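PDB 3QUF: extracellular solute-binding protein, family 1 from Bifidobacterium longum subsp. infantis ATCC 15697, which probably binds a solute outside the cell and delivers it to a membrane transporter, as other family 1 extracellular solute-binding proteins do. Local coordinates for residues A[45-48]-A[49-53]; A[357-360]-A[361-365]. All coordinates share one frame; numbering follows the deposited sequence.

Interaction 1 (A[45-48]-A[49-53]); sequences EVVK and GFEKK
Glu45 O accepts the backbone N-H of Gly49 at 2.9 Å (O to N). One residue on, Val46 O takes Phe50 N, also at 2.9 Å, and Phe50 CB packs against the same oxygen. The side chains of Val46 and Phe50 are buried: Val46 meets Tyr323, Ala332 and Phe333, and the Phe50 ring stands edge-to-face with Phe320. These i to i+4 bonds belong to helix 40-53, the connecting helix of a beta-alpha-beta unit with strands 30-36 and 57-63. Val47 receives Glu51 N on its O at 3.0 Å, with an N-H...O angle of 170°. Its CG1 lies anti to the backbone N (chi1 171°), which brings it alongside the carboxylate of Glu51, 3.6 Å from OE2. Glu51 CG lies 3.4 Å from Val47 O. Both side chains point the same way, and both touch Leu59 of strand 57-63. With an alanine in place of Glu51, the flank of Val47 CG1 would probably lose its neighbour and Leu59 part of its cover. Lys48 O bonds Lys52 N at 3.0 Å, and Lys52 CB sits 3.5 Å from that oxygen.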
loop_
_atom_site.group_PDB
_atom_site.type_symbol
_atom_site.label_atom_id
_atom_site.label_comp_id
_atom_site.label_asym_id
_atom_site.label_seq_id
_atom_site.Cartn_x
_atom_site.Cartn_y
_atom_site.Cartn_z
ATOM N N GLU A 45 -10.952 -14.804 -13.811
ATOM C CA GLU A 45 -11.404 -14.247 -15.096
ATOM C C GLU A 45 -10.235 -13.860 -15.986
ATOM O O GLU A 45 -10.311 -13.985 -17.240
ATOM C CB GLU A 45 -12.332 -13.034 -14.927
ATOM C CG GLU A 45 -12.740 -12.414 -16.283
ATOM C CD GLU A 45 -13.866 -11.391 -16.195
ATOM O OE1 GLU A 45 -14.227 -10.988 -15.073
ATOM O OE2 GLU A 45 -14.402 -11.012 -17.263
ATOM N N VAL A 46 -9.147 -13.381 -15.375
ATOM C CA VAL A 46 -7.933 -13.108 -16.134
ATOM C C VAL A 46 -7.409 -14.409 -16.762
ATOM O O VAL A 46 -7.114 -14.477 -17.967
ATOM C CB VAL A 46 -6.822 -12.455 -15.245
ATOM C CG1 VAL A 46 -5.517 -12.312 -16.015
ATOM C CG2 VAL A 46 -7.275 -11.105 -14.720
ATOM N N VAL A 47 -7.299 -15.448 -15.946
ATOM C CA VAL A 47 -6.830 -16.757 -16.416
ATOM C C VAL A 47 -7.711 -17.259 -17.566
ATOM O O VAL A 47 -7.199 -17.642 -18.605
ATOM C CB VAL A 47 -6.692 -17.742 -15.238
ATOM C CG1 VAL A 47 -6.410 -19.182 -15.714
ATOM C CG2 VAL A 47 -5.534 -17.289 -14.353
ATOM N N LYS A 48 -9.026 -17.208 -17.369
ATOM C CA LYS A 48 -9.985 -17.689 -18.371
ATOM C C LYS A 48 -9.835 -16.940 -19.682
ATOM O O LYS A 48 -9.753 -17.543 -20.763
ATOM C CB LYS A 48 -11.407 -17.597 -17.824
ATOM C CG LYS A 48 -11.693 -18.665 -16.770
ATOM C CD LYS A 48 -13.164 -18.606 -16.270
ATOM C CE LYS A 48 -13.316 -18.980 -14.753
ATOM N NZ LYS A 48 -13.279 -17.814 -13.759
ATOM N N GLY A 49 -9.755 -15.619 -19.587
ATOM C CA GLY A 49 -9.598 -14.779 -20.774
ATOM C C GLY A 49 -8.320 -15.054 -21.506
ATOM O O GLY A 49 -8.298 -15.170 -22.727
ATOM N N PHE A 50 -7.236 -15.211 -20.758
ATOM C CA PHE A 50 -5.973 -15.517 -21.379
ATOM C C PHE A 50 -6.014 -16.831 -22.148
ATOM O O PHE A 50 -5.586 -16.897 -23.291
ATOM C CB PHE A 50 -4.869 -15.579 -20.318
ATOM C CG PHE A 50 -3.546 -16.007 -20.872
ATOM C CD1 PHE A 50 -2.775 -15.131 -21.616
ATOM C CD2 PHE A 50 -3.072 -17.315 -20.686
ATOM C CE1 PHE A 50 -1.508 -15.525 -22.128
ATOM C CE2 PHE A 50 -1.836 -17.693 -21.185
ATOM C CZ PHE A 50 -1.070 -16.794 -21.924
ATOM N N GLU A 51 -6.513 -17.872 -21.500
ATOM C CA GLU A 51 -6.590 -19.210 -22.133
ATOM C C GLU A 51 -7.397 -19.171 -23.420
ATOM O O GLU A 51 -7.008 -19.762 -24.437
ATOM C CB GLU A 51 -7.174 -20.214 -21.136
ATOM C CG GLU A 51 -6.159 -20.563 -20.001
ATOM C CD GLU A 51 -6.760 -21.372 -18.826
ATOM O OE1 GLU A 51 -7.999 -21.413 -18.641
ATOM O OE2 GLU A 51 -5.961 -21.927 -18.040
ATOM N N LYS A 52 -8.529 -18.482 -23.368
ATOM C CA LYS A 52 -9.407 -18.355 -24.518
ATOM C C LYS A 52 -8.698 -17.749 -25.726
ATOM O O LYS A 52 -8.928 -18.161 -26.875
ATOM C CB LYS A 52 -10.602 -17.478 -24.115
ATOM C CG LYS A 52 -11.624 -17.346 -25.122
ATOM C CD LYS A 52 -13.018 -17.143 -24.510
ATOM C CE LYS A 52 -13.286 -15.821 -23.997
ATOM N NZ LYS A 52 -14.764 -15.745 -23.752
ATOM N N LYS A 53 -7.836 -16.769 -25.459
ATOM C CA LYS A 53 -7.141 -16.012 -26.507
ATOM C C LYS A 53 -5.770 -16.548 -26.930
ATOM O O LYS A 53 -5.214 -16.082 -27.918
ATOM C CB LYS A 53 -7.062 -14.539 -26.089
ATOM C CG LYS A 53 -8.472 -14.038 -25.666
ATOM C CD LYS A 53 -8.737 -12.528 -25.847
ATOM C CE LYS A 53 -10.264 -12.160 -25.689
ATOM N NZ LYS A 53 -11.213 -13.233 -26.223
#

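Interaction 2 (A[357-360]-A[361-365]); sequences VVDN and YFKQN
Val357 O receives two backbone donors. Phe362 N binds it at 2.9 Å with an N-H...O angle of 170°. Tyr361 N makes only a weak bond to it, at 3.3 Å and 130°. The strong bond spans five residues, as does the next one, Lys363 N to Val358 O at 2.8 Å. Such i to i+5 bonds mark a wider pi-type turn, here in the last turn of helix 355-362. Asp359 O is satisfied from outside the backbone. A water donates to it at 2.6 Å, and Gln364 NE2 adds a weak bond at 3.4 Å. The same water weakly accepts from Gln364 NE2, so carbonyl, amide and water close a small triangle. A bend at chi2 (-56°) turns the Gln364 amide back to this carbonyl, while its CG packs 3.3 Å from Asn360 O. The polar ends of Asp359 and Asn360 look back along the helix: Asp359 OD2 forms a salt bridge with Lys355, and Asn360 ND2 bonds Asp356. Asp359 and Lys363 run side by side, but their charged ends do not meet. Tyr361 lays one ring face over the Asn360 peptide carbon. The Phe362 ring touches Val358 CG1 obliquely and fills a buried site with Phe367, Ile295 and Val138. From Phe362 to Asn365 the chain makes a type I beta turn, with Asn365 N bonded to Phe362 O. Asn365, at positive phi, is the C-prime residue of a Schellman motif that ends the helix, and its ND2 bonds Asp116. The chemistry implies a helix end closed largely by backbone bonds, with Asp359 O served by one water and, weakly, by the Gln364 amide.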
loop_
_atom_site.group_PDB
_atom_site.type_symbol
_atom_site.label_atom_id
_atom_site.label_comp_id
_atom_site.label_asym_id
_atom_site.label_seq_id
_atom_site.Cartn_x
_atom_site.Cartn_y
_atom_site.Cartn_z
ATOM N N VAL A 357 -8.803 12.178 -4.634
ATOM C CA VAL A 357 -7.713 11.325 -4.193
ATOM C C VAL A 357 -7.156 10.476 -5.340
ATOM O O VAL A 357 -5.952 10.304 -5.471
ATOM C CB VAL A 357 -8.034 10.529 -2.895
ATOM C CG1 VAL A 357 -8.190 11.499 -1.727
ATOM C CG2 VAL A 357 -9.236 9.684 -3.013
ATOM N N VAL A 358 -8.020 9.987 -6.213
ATOM C CA VAL A 358 -7.549 9.207 -7.338
ATOM C C VAL A 358 -6.868 10.066 -8.394
ATOM O O VAL A 358 -5.730 9.772 -8.803
ATOM C CB VAL A 358 -8.657 8.358 -7.939
ATOM C CG1 VAL A 358 -8.224 7.671 -9.240
ATOM C CG2 VAL A 358 -9.069 7.313 -6.867
ATOM N N ASP A 359 -7.545 11.115 -8.865
ATOM C CA ASP A 359 -6.979 11.900 -9.951
ATOM C C ASP A 359 -5.771 12.741 -9.565
ATOM O O ASP A 359 -4.859 12.896 -10.372
ATOM C CB ASP A 359 -8.009 12.838 -10.549
ATOM C CG ASP A 359 -9.061 12.116 -11.381
ATOM O OD1 ASP A 359 -9.005 10.867 -11.563
ATOM O OD2 ASP A 359 -9.965 12.838 -11.820
ATOM N N ASN A 360 -5.762 13.293 -8.358
ATOM C CA ASN A 360 -4.747 14.258 -7.992
ATOM C C ASN A 360 -3.620 13.699 -7.126
ATOM O O ASN A 360 -2.620 14.375 -6.905
ATOM C CB ASN A 360 -5.403 15.471 -7.360
ATOM C CG ASN A 360 -6.339 16.161 -8.326
ATOM O OD1 ASN A 360 -6.024 16.290 -9.521
ATOM N ND2 ASN A 360 -7.528 16.527 -7.847
ATOM N N TYR A 361 -3.789 12.461 -6.637
ATOM C CA TYR A 361 -2.784 11.820 -5.804
ATOM C C TYR A 361 -2.390 10.479 -6.370
ATOM O O TYR A 361 -1.226 10.280 -6.686
ATOM C CB TYR A 361 -3.217 11.777 -4.295
ATOM C CG TYR A 361 -3.426 13.175 -3.821
ATOM C CD1 TYR A 361 -2.360 13.943 -3.338
ATOM C CD2 TYR A 361 -4.669 13.791 -3.979
ATOM C CE1 TYR A 361 -2.554 15.259 -2.979
ATOM C CE2 TYR A 361 -4.865 15.124 -3.612
ATOM C CZ TYR A 361 -3.791 15.851 -3.155
ATOM O OH TYR A 361 -3.974 17.176 -2.813
ATOM N N PHE A 362 -3.313 9.534 -6.494
ATOM C CA PHE A 362 -2.959 8.214 -7.023
ATOM C C PHE A 362 -2.367 8.313 -8.440
ATOM O O PHE A 362 -1.279 7.809 -8.709
ATOM C CB PHE A 362 -4.156 7.262 -6.993
ATOM C CG PHE A 362 -3.858 5.935 -7.611
ATOM C CD1 PHE A 362 -3.011 5.050 -7.006
ATOM C CD2 PHE A 362 -4.438 5.592 -8.828
ATOM C CE1 PHE A 362 -2.714 3.835 -7.622
ATOM C CE2 PHE A 362 -4.131 4.377 -9.438
ATOM C CZ PHE A 362 -3.277 3.510 -8.806
ATOM N N LYS A 363 -3.065 8.992 -9.323
ATOM C CA LYS A 363 -2.582 9.127 -10.701
ATOM C C LYS A 363 -1.336 10.009 -10.831
ATOM O O LYS A 363 -0.670 9.973 -11.852
ATOM C CB LYS A 363 -3.700 9.604 -11.604
ATOM C CG LYS A 363 -4.771 8.492 -11.796
ATOM C CD LYS A 363 -5.829 8.892 -12.852
ATOM C CE LYS A 363 -5.670 8.096 -14.158
ATOM N NZ LYS A 363 -4.429 8.498 -14.908
ATOM N N GLN A 364 -1.033 10.778 -9.806
ATOM C CA GLN A 364 0.180 11.601 -9.752
ATOM C C GLN A 364 1.324 10.948 -8.966
ATOM O O GLN A 364 2.326 11.619 -8.683
ATOM C CB GLN A 364 -0.162 12.945 -9.132
ATOM C CG GLN A 364 -1.286 13.671 -9.846
ATOM C CD GLN A 364 -1.015 13.868 -11.309
ATOM O OE1 GLN A 364 0.112 14.145 -11.702
ATOM N NE2 GLN A 364 -2.051 13.715 -12.133
ATOM N N ASN A 365 1.190 9.657 -8.630
ATOM C CA ASN A 365 2.228 8.918 -7.908
ATOM C C ASN A 365 2.540 9.501 -6.538
ATOM O O ASN A 365 3.710 9.542 -6.101
ATOM C CB ASN A 365 3.499 8.755 -8.793
ATOM C CG ASN A 365 3.205 7.947 -10.042
ATOM O OD1 ASN A 365 2.663 6.863 -9.968
ATOM N ND2 ASN A 365 3.465 8.526 -11.194
HETATM O O HOH W 1 -4.893 12.930 -12.974
#

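From the N terminus, the chain passes strand 30-36 and enters helix 40-53, where interaction 1 lies. That helix leads to strand 57-63, parallel to the first strand, and packs against helices 311-324 and 327-337 from much later in the sequence. Interaction 2 comes after those helices, at the end of helix 355-362, and sits against strands 135-144 and 295-305 before strand 367-368. Each contact is local and closes no long loop. The two follow in series and neither nest nor cross. The centres of interaction 1 and interaction 2 are about 30 Å apart, and the nearest atoms of interactions 1 and 2 about 16 Å. A mixed sheet connects their surroundings, since strand 295-305 pairs with 86-89, which adjoins 30-36.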